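PDB 6VOW: multicopper oxidase from Pseudomonas thermotolerans, which probably couples one-electron oxidation of phenolic, laccase-type substrates to the reduction of dioxygen to water, using a mononuclear copper and a copper cluster. Local coordinates for residues V36-E41 with Q75-R80; H96-P101 with Y123-E128. All blocks are in the same frame, centred on the assembly; numbering follows the deposited sequence.

Overall arrangement
Both contacts lie on the same side of the chain's centre, their own centres about 10 Å apart. Contact 1, at the surface, pairs strands 37-49 and 78-85; contact 2 sets the loop 96-101 against strand 120-126, the next neighbour of 78-85 in the same sheet, and lies deeper, its centre about 14 Å from the centre of the chain against about 20 Å for contact 1. The two meet through probable hydrogen bonds from L79 N to F125 O (2.7 Å) and from G76 N to T127 O (2.8 Å). The side chain of L79 is about 14 Å from a bound copper ion, that of I98 about 8 Å, and H96 itself binds the Cu-O-Cu group.

Contact 1 (V36-E41 with Q75-R80); sequences VTHDYE and QGDWLR
H38 leans along the sheet to D77, and the edge of its imidazole meets the carboxylate. H38 NE2 donates to D77 OD2 over 2.8 Å, at an N-H...O angle of 166°, and the oxygen lies close to the ring plane and is met on its anti lone pair. Ring and carboxylate are nearly coplanar, 28° apart. With CG anti to its carbonyl carbon (chi1 -54°), the H38 ring also brings its CD2 edge to W78 O, 3.2 Å away. V36 lies against the same carboxylate, CG1 being 3.5 Å from D77 OD2.

Beneath these side chains the backbones run parallel, T37, H38 and D39 facing W78, L79 and R80. Two strands of a mixed four-stranded sheet meet here, in the first cupredoxin-like domain that the multicopper oxidase family would lead one to expect. The backbone bonds step across in turn: W78 N to V36 O, H38 N to W78 O, R80 N to H38 O and Y40 N to R80 O.

T37, D39, W78 and R80 share one face. There R80 grips D39 side-on, NE to OD1 and NH2 to OD2 (2.7 Å), a bidentate salt bridge. R80 was modelled in two conformers, so the detail of this grip, including its very short NE bond, is doubtful. In the same conformer T37 CG2 sits over the centre of the guanidinium face, 3.7 Å from R80 CZ. T37 OG1 approaches W78 CB at 3.6 Å, while the indole, turned off from segment 36-41, makes a cation-pi contact with K126.

On the face of H38 and L79, the ring edge of Y40 touches leucine: CD2 is 3.8 Å from L79 CD1. The phenol OH goes on to bond with R72 N.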
ATOM      1  N   VAL A  36       7.116 -14.426 -20.345  1.00 37.74           N
ATOM      2  CA  VAL A  36       6.253 -15.093 -19.404  1.00 39.56           C
ATOM      3  C   VAL A  36       5.201 -14.091 -18.946  1.00 36.58           C
ATOM      4  O   VAL A  36       5.536 -12.952 -18.581  1.00 37.19           O
ATOM      5  CB  VAL A  36       7.042 -15.573 -18.189  1.00 41.80           C
ATOM      6  CG1 VAL A  36       6.184 -16.545 -17.406  1.00 42.19           C
ATOM      7  CG2 VAL A  36       8.385 -16.180 -18.625  1.00 42.94           C
ATOM      8  N   THR A  37       3.976 -14.558 -18.948  1.00 37.30           N
ATOM      9  CA  THR A  37       2.721 -13.838 -18.727  1.00 38.68           C
ATOM     10  C   THR A  37       1.849 -14.596 -17.699  1.00 37.64           C
ATOM     11  O   THR A  37       1.566 -15.755 -17.847  1.00 40.32           O
ATOM     12  CB  THR A  37       1.980 -13.655 -20.057  1.00 36.43           C
ATOM     13  OG1 THR A  37       2.804 -12.943 -20.931  1.00 37.54           O
ATOM     14  CG2 THR A  37       0.767 -12.819 -19.918  1.00 41.98           C
ATOM     15  N   HIS A  38       1.469 -13.899 -16.634  1.00 35.02           N
ATOM     16  CA  HIS A  38       0.609 -14.389 -15.582  1.00 34.64           C
ATOM     17  C   HIS A  38      -0.735 -13.797 -15.878  1.00 38.51           C
ATOM     18  O   HIS A  38      -0.912 -12.579 -15.769  1.00 40.93           O
ATOM     19  CB  HIS A  38       1.124 -13.884 -14.246  1.00 37.36           C
ATOM     20  CG  HIS A  38       2.543 -14.200 -13.993  1.00 36.74           C
ATOM     21  ND1 HIS A  38       2.907 -15.078 -13.017  1.00 39.01           N
ATOM     22  CD2 HIS A  38       3.696 -13.796 -14.586  1.00 43.52           C
ATOM     23  CE1 HIS A  38       4.220 -15.202 -13.005  1.00 43.46           C
ATOM     24  NE2 HIS A  38       4.721 -14.453 -13.958  1.00 41.42           N
ATOM     25  N   ASP A  39      -1.626 -14.617 -16.442  1.00 35.56           N
ATOM     26  CA  ASP A  39      -3.037 -14.261 -16.712  1.00 41.12           C
ATOM     27  C   ASP A  39      -4.006 -14.473 -15.545  1.00 40.78           C
ATOM     28  O   ASP A  39      -4.057 -15.538 -14.877  1.00 36.12           O
ATOM     29  CB  ASP A  39      -3.633 -14.964 -17.969  1.00 40.76           C
ATOM     30  CG  ASP A  39      -3.167 -14.323 -19.219  1.00 48.67           C
ATOM     31  OD1 ASP A  39      -3.697 -13.265 -19.518  1.00 63.39           O
ATOM     32  OD2 ASP A  39      -2.224 -14.756 -19.882  1.00 51.01           O
ATOM     33  N   TYR A  40      -4.766 -13.402 -15.334  1.00 42.50           N
ATOM     34  CA  TYR A  40      -5.798 -13.336 -14.347  1.00 46.66           C
ATOM     35  C   TYR A  40      -7.019 -12.655 -14.982  1.00 41.52           C
ATOM     36  O   TYR A  40      -6.871 -11.753 -15.821  1.00 41.87           O
ATOM     37  CB  TYR A  40      -5.326 -12.511 -13.154  1.00 48.66           C
ATOM     38  CG  TYR A  40      -4.306 -13.132 -12.258  1.00 36.39           C
ATOM     39  CD1 TYR A  40      -4.678 -14.040 -11.313  1.00 45.62           C
ATOM     40  CD2 TYR A  40      -2.970 -12.834 -12.373  1.00 37.20           C
ATOM     41  CE1 TYR A  40      -3.764 -14.601 -10.461  1.00 43.46           C
ATOM     42  CE2 TYR A  40      -2.056 -13.389 -11.538  1.00 34.77           C
ATOM     43  CZ  TYR A  40      -2.475 -14.305 -10.610  1.00 36.32           C
ATOM     44  OH  TYR A  40      -1.628 -14.861  -9.737  1.00 38.21           O
ATOM     45  N   GLU A  41      -8.193 -13.189 -14.653  1.00 47.71           N
ATOM     46  CA  GLU A  41      -9.497 -12.544 -14.852  1.00 50.83           C
ATOM     47  C   GLU A  41      -9.920 -12.097 -13.460  1.00 56.95           C
ATOM     48  O   GLU A  41     -10.139 -12.972 -12.578  1.00 53.75           O
ATOM     49  CB  GLU A  41     -10.532 -13.539 -15.377  1.00 51.55           C
ATOM     50  CG  GLU A  41     -11.851 -12.862 -15.690  1.00 58.16           C
ATOM     51  CD  GLU A  41     -12.999 -13.775 -16.071  1.00 61.36           C
ATOM     52  OE1 GLU A  41     -13.391 -14.687 -15.330  1.00 70.76           O
ATOM     53  OE2 GLU A  41     -13.563 -13.527 -17.116  1.00 59.57           O
ATOM     54  N   GLN A  75       9.063 -11.446 -10.938  1.00 37.45           N
ATOM     55  CA  GLN A  75       9.814 -10.320 -11.411  1.00 37.04           C
ATOM     56  C   GLN A  75      10.368 -10.567 -12.779  1.00 37.28           C
ATOM     57  O   GLN A  75      10.982 -11.588 -12.990  1.00 37.97           O
ATOM     58  CB  GLN A  75      10.970 -10.082 -10.442  1.00 45.66           C
ATOM     59  CG  GLN A  75      11.869  -8.913 -10.749  1.00 42.75           C
ATOM     60  CD  GLN A  75      12.917  -8.789  -9.701  1.00 37.05           C
ATOM     61  OE1 GLN A  75      13.272  -9.769  -9.060  1.00 37.24           O
ATOM     62  NE2 GLN A  75      13.412  -7.586  -9.496  1.00 36.27           N
ATOM     63  N   GLY A  76      10.158  -9.616 -13.685  1.00 45.88           N
ATOM     64  CA  GLY A  76      10.603  -9.714 -15.085  1.00 43.59           C
ATOM     65  C   GLY A  76       9.472 -10.194 -15.964  1.00 40.65           C
ATOM     66  O   GLY A  76       9.505 -10.032 -17.150  1.00 45.26           O
ATOM     67  N   ASP A  77       8.430 -10.740 -15.376  1.00 41.33           N
ATOM     68  CA  ASP A  77       7.332 -11.257 -16.186  1.00 40.99           C
ATOM     69  C   ASP A  77       6.206 -10.241 -16.385  1.00 39.13           C
ATOM     70  O   ASP A  77       6.227  -9.151 -15.787  1.00 41.78           O
ATOM     71  CB  ASP A  77       6.770 -12.512 -15.547  1.00 42.76           C
ATOM     72  CG  ASP A  77       7.776 -13.608 -15.409  1.00 40.29           C
ATOM     73  OD1 ASP A  77       8.892 -13.494 -15.954  1.00 43.21           O
ATOM     74  OD2 ASP A  77       7.375 -14.609 -14.797  1.00 44.93           O
ATOM     75  N   TRP A  78       5.263 -10.594 -17.269  1.00 37.93           N
ATOM     76  CA  TRP A  78       4.065  -9.782 -17.613  1.00 36.10           C
ATOM     77  C   TRP A  78       2.979 -10.211 -16.755  1.00 38.02           C
ATOM     78  O   TRP A  78       2.792 -11.419 -16.567  1.00 36.76           O
ATOM     79  CB  TRP A  78       3.574  -9.926 -19.060  1.00 38.86           C
ATOM     80  CG  TRP A  78       4.441  -9.287 -20.081  1.00 44.45           C
ATOM     81  CD1 TRP A  78       5.443  -9.890 -20.730  1.00 51.68           C
ATOM     82  CD2 TRP A  78       4.382  -7.968 -20.598  1.00 49.52           C
ATOM     83  NE1 TRP A  78       6.061  -9.037 -21.570  1.00 54.98           N
ATOM     84  CE2 TRP A  78       5.409  -7.849 -21.542  1.00 61.62           C
ATOM     85  CE3 TRP A  78       3.579  -6.862 -20.353  1.00 45.42           C
ATOM     86  CZ2 TRP A  78       5.653  -6.672 -22.239  1.00 69.67           C
ATOM     87  CZ3 TRP A  78       3.812  -5.730 -21.029  1.00 43.03           C
ATOM     88  CH2 TRP A  78       4.834  -5.622 -21.964  1.00 59.05           C
ATOM     89  N   LEU A  79       2.272  -9.202 -16.201  1.00 35.80           N
ATOM     90  CA  LEU A  79       1.092  -9.423 -15.413  1.00 41.13           C
ATOM     91  C   LEU A  79       0.008  -9.002 -16.335  1.00 39.03           C
ATOM     92  O   LEU A  79       0.095  -7.873 -16.793  1.00 38.47           O
ATOM     93  CB  LEU A  79       1.076  -8.513 -14.143  1.00 42.82           C
ATOM     94  CG  LEU A  79      -0.196  -8.654 -13.332  1.00 38.41           C
ATOM     95  CD1 LEU A  79      -0.456 -10.080 -13.108  1.00 43.72           C
ATOM     96  CD2 LEU A  79      -0.039  -8.002 -11.980  1.00 45.85           C
ATOM     97  N   ARG A  80      -0.994  -9.861 -16.566  0.50 38.83           N
ATOM     98  CA  ARG A  80      -2.118  -9.552 -17.483  0.50 38.45           C
ATOM     99  C   ARG A  80      -3.383  -9.820 -16.753  0.50 37.65           C
ATOM    100  O   ARG A  80      -3.640 -10.953 -16.297  0.50 32.51           O
ATOM    101  CB  ARG A  80      -2.055 -10.417 -18.747  0.50 44.08           C
ATOM    102  CG  ARG A  80      -3.029 -10.025 -19.862  0.50 48.42           C
ATOM    103  CD  ARG A  80      -2.566 -10.486 -21.251  0.50 47.69           C
ATOM    104  NE  ARG A  80      -2.506 -11.948 -21.346  0.50 44.17           N
ATOM    105  CZ  ARG A  80      -1.952 -12.590 -22.364  0.50 38.28           C
ATOM    106  NH1 ARG A  80      -1.422 -11.924 -23.333  0.50 35.11           N
ATOM    107  NH2 ARG A  80      -1.916 -13.891 -22.388  0.50 32.89           N
TER

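Contact 2 (H96-P101 with Y123-E128); sequences HGIRLP and YVFKTE. With C2O (Cu-O-Cu linkage), chain B.
L100 lays its CD2 methyl over the face of the F125 ring, 3.8 Å from the centroid and 11° off the normal, a CH-pi contact. I98 reaches the same ring obliquely, its CG2 3.6 Å from F125 CD2, the two side chains crossing at about a right angle. F125 holds CG between its backbone N and carbonyl carbon (chi1 48°), the crowded position, which places the ring face beneath L100 and its CD2/CE2 side within reach of I98 CG2. An alanine at F125 would remove the ring and is likely to leave L100 CD2 and I98 CG2 facing a gap.

The backbones are joined by water. One water donates to R99 O and to K126 O (2.6 Å); a second donates to the same two carbonyls and accepts from E128 N (2.9 Å). R99 turns its guanidinium past E128 to a salt bridge with D129.

Two residues before I98, H96 ND1 binds CU2, one copper of the Cu-O-Cu group, at 2.1 Å. H136 and H440 bind that copper too, as in the type 3 pair of laccases, and D413 OD1 hydrogen-bonds H96 NE2, so that metal and carboxylate together hold the turn of the imidazole. The loop that follows strand 94-96 thus runs from the copper cluster out to strand 120-126, with I98 also touching L153 of strand 151-156 and F125 packing on L79 of strand 78-85.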
ATOM      1  N   HIS A  96      -0.757  -0.309  -6.996  1.00 38.42           N
ATOM      2  CA  HIS A  96      -0.032   0.547  -6.015  1.00 37.93           C
ATOM      3  C   HIS A  96       1.374   0.047  -5.894  1.00 32.84           C
ATOM      4  O   HIS A  96       1.605  -1.042  -5.377  1.00 42.63           O
ATOM      5  CB  HIS A  96      -0.728   0.555  -4.613  1.00 34.64           C
ATOM      6  CG  HIS A  96      -0.032   1.453  -3.610  1.00 45.93           C
ATOM      7  ND1 HIS A  96      -0.631   2.540  -3.014  1.00 49.34           N
ATOM      8  CD2 HIS A  96       1.236   1.435  -3.137  1.00 36.78           C
ATOM      9  CE1 HIS A  96       0.210   3.115  -2.181  1.00 43.79           C
ATOM     10  NE2 HIS A  96       1.362   2.475  -2.264  1.00 48.48           N
ATOM     11  N   GLY A  97       2.311   0.851  -6.370  1.00 37.27           N
ATOM     12  CA  GLY A  97       3.726   0.649  -6.197  1.00 40.28           C
ATOM     13  C   GLY A  97       4.443   0.185  -7.491  1.00 44.98           C
ATOM     14  O   GLY A  97       5.679   0.232  -7.597  1.00 46.74           O
ATOM     15  N   ILE A  98       3.670  -0.276  -8.455  1.00 39.57           N
ATOM     16  CA  ILE A  98       4.234  -0.794  -9.680  1.00 37.23           C
ATOM     17  C   ILE A  98       4.621   0.355 -10.554  1.00 38.24           C
ATOM     18  O   ILE A  98       3.826   1.205 -10.830  1.00 41.22           O
ATOM     19  CB  ILE A  98       3.251  -1.701 -10.474  1.00 36.27           C
ATOM     20  CG1 ILE A  98       2.767  -2.900  -9.613  1.00 33.93           C
ATOM     21  CG2 ILE A  98       3.928  -2.180 -11.784  1.00 46.87           C
ATOM     22  CD1 ILE A  98       3.883  -3.679  -9.091  1.00 41.97           C
ATOM     23  N   ARG A  99       5.859   0.361 -11.010  1.00 42.42           N
ATOM     24  CA  ARG A  99       6.303   1.275 -12.060  1.00 50.00           C
ATOM     25  C   ARG A  99       5.878   0.657 -13.410  1.00 49.41           C
ATOM     26  O   ARG A  99       6.507  -0.183 -13.950  1.00 57.38           O
ATOM     27  CB  ARG A  99       7.800   1.461 -11.978  1.00 50.65           C
ATOM     28  CG  ARG A  99       8.241   1.772 -10.560  1.00 49.28           C
ATOM     29  CD  ARG A  99       9.731   1.990 -10.500  1.00 60.19           C
ATOM     30  NE  ARG A  99      10.414   0.699 -10.614  1.00 59.78           N
ATOM     31  CZ  ARG A  99      11.481   0.451 -11.354  1.00 75.73           C
ATOM     32  NH1 ARG A  99      12.047   1.402 -12.112  1.00 84.63           N
ATOM     33  NH2 ARG A  99      11.996  -0.777 -11.341  1.00 68.58           N
ATOM     34  N   LEU A 100       4.755   1.097 -13.905  1.00 42.00           N
ATOM     35  CA  LEU A 100       4.240   0.641 -15.165  1.00 45.01           C
ATOM     36  C   LEU A 100       3.992   1.873 -16.012  1.00 39.85           C
ATOM     37  O   LEU A 100       4.168   2.965 -15.550  1.00 38.62           O
ATOM     38  CB  LEU A 100       2.954  -0.096 -14.927  1.00 46.09           C
ATOM     39  CG  LEU A 100       2.042   0.444 -13.794  1.00 44.40           C
ATOM     40  CD1 LEU A 100       1.507   1.895 -13.964  1.00 50.93           C
ATOM     41  CD2 LEU A 100       0.866  -0.497 -13.742  1.00 45.18           C
ATOM     42  N   PRO A 101       3.638   1.701 -17.292  1.00 46.50           N
ATOM     43  CA  PRO A 101       3.349   2.860 -18.126  1.00 49.54           C
ATOM     44  C   PRO A 101       2.083   3.529 -17.704  1.00 38.88           C
ATOM     45  O   PRO A 101       1.127   2.839 -17.236  1.00 44.31           O
ATOM     46  CB  PRO A 101       3.092   2.257 -19.474  1.00 45.42           C
ATOM     47  CG  PRO A 101       4.007   1.130 -19.476  1.00 48.85           C
ATOM     48  CD  PRO A 101       3.827   0.518 -18.113  1.00 40.63           C
ATOM     49  N   TYR A 123      -5.412  -4.917 -17.958  1.00 39.71           N
ATOM     50  CA  TYR A 123      -4.175  -4.320 -17.421  1.00 43.17           C
ATOM     51  C   TYR A 123      -3.090  -5.301 -17.743  1.00 40.19           C
ATOM     52  O   TYR A 123      -3.132  -6.398 -17.259  1.00 44.03           O
ATOM     53  CB  TYR A 123      -4.212  -4.015 -15.899  1.00 39.64           C
ATOM     54  CG  TYR A 123      -5.292  -2.992 -15.531  1.00 38.75           C
ATOM     55  CD1 TYR A 123      -5.033  -1.651 -15.538  1.00 37.84           C
ATOM     56  CD2 TYR A 123      -6.554  -3.403 -15.145  1.00 40.78           C
ATOM     57  CE1 TYR A 123      -6.004  -0.718 -15.215  1.00 39.11           C
ATOM     58  CE2 TYR A 123      -7.542  -2.492 -14.810  1.00 45.70           C
ATOM     59  CZ  TYR A 123      -7.265  -1.158 -14.857  1.00 34.48           C
ATOM     60  OH  TYR A 123      -8.260  -0.310 -14.567  1.00 38.19           O
ATOM     61  N   VAL A 124      -2.138  -4.904 -18.577  1.00 45.98           N
ATOM     62  CA  VAL A 124      -0.926  -5.671 -18.891  1.00 48.55           C
ATOM     63  C   VAL A 124       0.299  -4.845 -18.615  1.00 43.52           C
ATOM     64  O   VAL A 124       0.455  -3.744 -19.203  1.00 41.05           O
ATOM     65  CB  VAL A 124      -0.735  -6.022 -20.420  1.00 50.67           C
ATOM     66  CG1 VAL A 124      -0.144  -7.410 -20.555  1.00 53.26           C
ATOM     67  CG2 VAL A 124      -1.988  -5.880 -21.231  1.00 50.08           C
ATOM     68  N   PHE A 125       1.204  -5.352 -17.792  1.00 35.66           N
ATOM     69  CA  PHE A 125       2.464  -4.605 -17.597  1.00 36.93           C
ATOM     70  C   PHE A 125       3.466  -5.589 -17.038  1.00 34.15           C
ATOM     71  O   PHE A 125       3.096  -6.687 -16.554  1.00 45.89           O
ATOM     72  CB  PHE A 125       2.269  -3.438 -16.638  1.00 39.15           C
ATOM     73  CG  PHE A 125       1.545  -3.840 -15.370  1.00 39.50           C
ATOM     74  CD1 PHE A 125       0.149  -3.844 -15.301  1.00 43.19           C
ATOM     75  CD2 PHE A 125       2.248  -4.270 -14.211  1.00 36.10           C
ATOM     76  CE1 PHE A 125      -0.506  -4.214 -14.118  1.00 34.72           C
ATOM     77  CE2 PHE A 125       1.558  -4.611 -13.039  1.00 39.75           C
ATOM     78  CZ  PHE A 125       0.192  -4.564 -13.009  1.00 32.54           C
ATOM     79  N   LYS A 126       4.723  -5.263 -17.225  1.00 37.82           N
ATOM     80  CA  LYS A 126       5.791  -6.067 -16.664  1.00 41.95           C
ATOM     81  C   LYS A 126       5.971  -5.548 -15.237  1.00 39.01           C
ATOM     82  O   LYS A 126       5.904  -4.333 -14.976  1.00 46.97           O
ATOM     83  CB  LYS A 126       7.118  -5.903 -17.471  1.00 45.84           C
ATOM     84  CG  LYS A 126       7.099  -6.290 -18.938  1.00 58.25           C
ATOM     85  CD  LYS A 126       8.473  -6.064 -19.607  1.00 69.88           C
ATOM     86  CE  LYS A 126       9.461  -7.173 -19.281  1.00 67.37           C
ATOM     87  NZ  LYS A 126       8.959  -8.503 -19.744  1.00 87.29           N
ATOM     88  N   THR A 127       6.188  -6.508 -14.333  1.00 41.02           N
ATOM     89  CA  THR A 127       6.558  -6.300 -12.966  1.00 33.95           C
ATOM     90  C   THR A 127       8.049  -6.526 -12.802  1.00 38.77           C
ATOM     91  O   THR A 127       8.483  -7.672 -12.681  1.00 41.98           O
ATOM     92  CB  THR A 127       5.750  -7.278 -12.108  1.00 39.26           C
ATOM     93  OG1 THR A 127       6.014  -8.624 -12.535  1.00 39.95           O
ATOM     94  CG2 THR A 127       4.253  -7.041 -12.257  1.00 43.75           C
ATOM     95  N   GLU A 128       8.846  -5.469 -12.899  1.00 38.39           N
ATOM     96  CA  GLU A 128      10.266  -5.504 -12.750  1.00 38.95           C
ATOM     97  C   GLU A 128      10.767  -5.447 -11.306  1.00 52.18           C
ATOM     98  O   GLU A 128      11.997  -5.606 -11.124  1.00 45.22           O
ATOM     99  CB  GLU A 128      10.940  -4.337 -13.517  1.00 46.85           C
ATOM    100  CG  GLU A 128      10.593  -4.272 -15.017  1.00 45.58           C
ATOM    101  CD  GLU A 128      11.265  -5.342 -15.886  1.00 53.52           C
ATOM    102  OE1 GLU A 128      12.016  -6.194 -15.375  1.00 65.79           O
ATOM    103  OE2 GLU A 128      11.060  -5.335 -17.103  1.00 70.32           O
TER
HETATM  104 CU2  C2O B 501      -2.587   3.122  -3.424  1.00 46.92          CU
HETATM  105 CU3  C2O B 501      -3.080   7.002  -5.843  1.00 49.24          CU
HETATM  106  O1  C2O B 501      -2.737   5.140  -4.533  1.00 42.25           O
HETATM  107  O   HOH W   1       6.002  -2.066 -16.195  1.00 51.00           O
HETATM  108  O   HOH W   2       7.607  -2.852 -12.986  1.00 54.54           O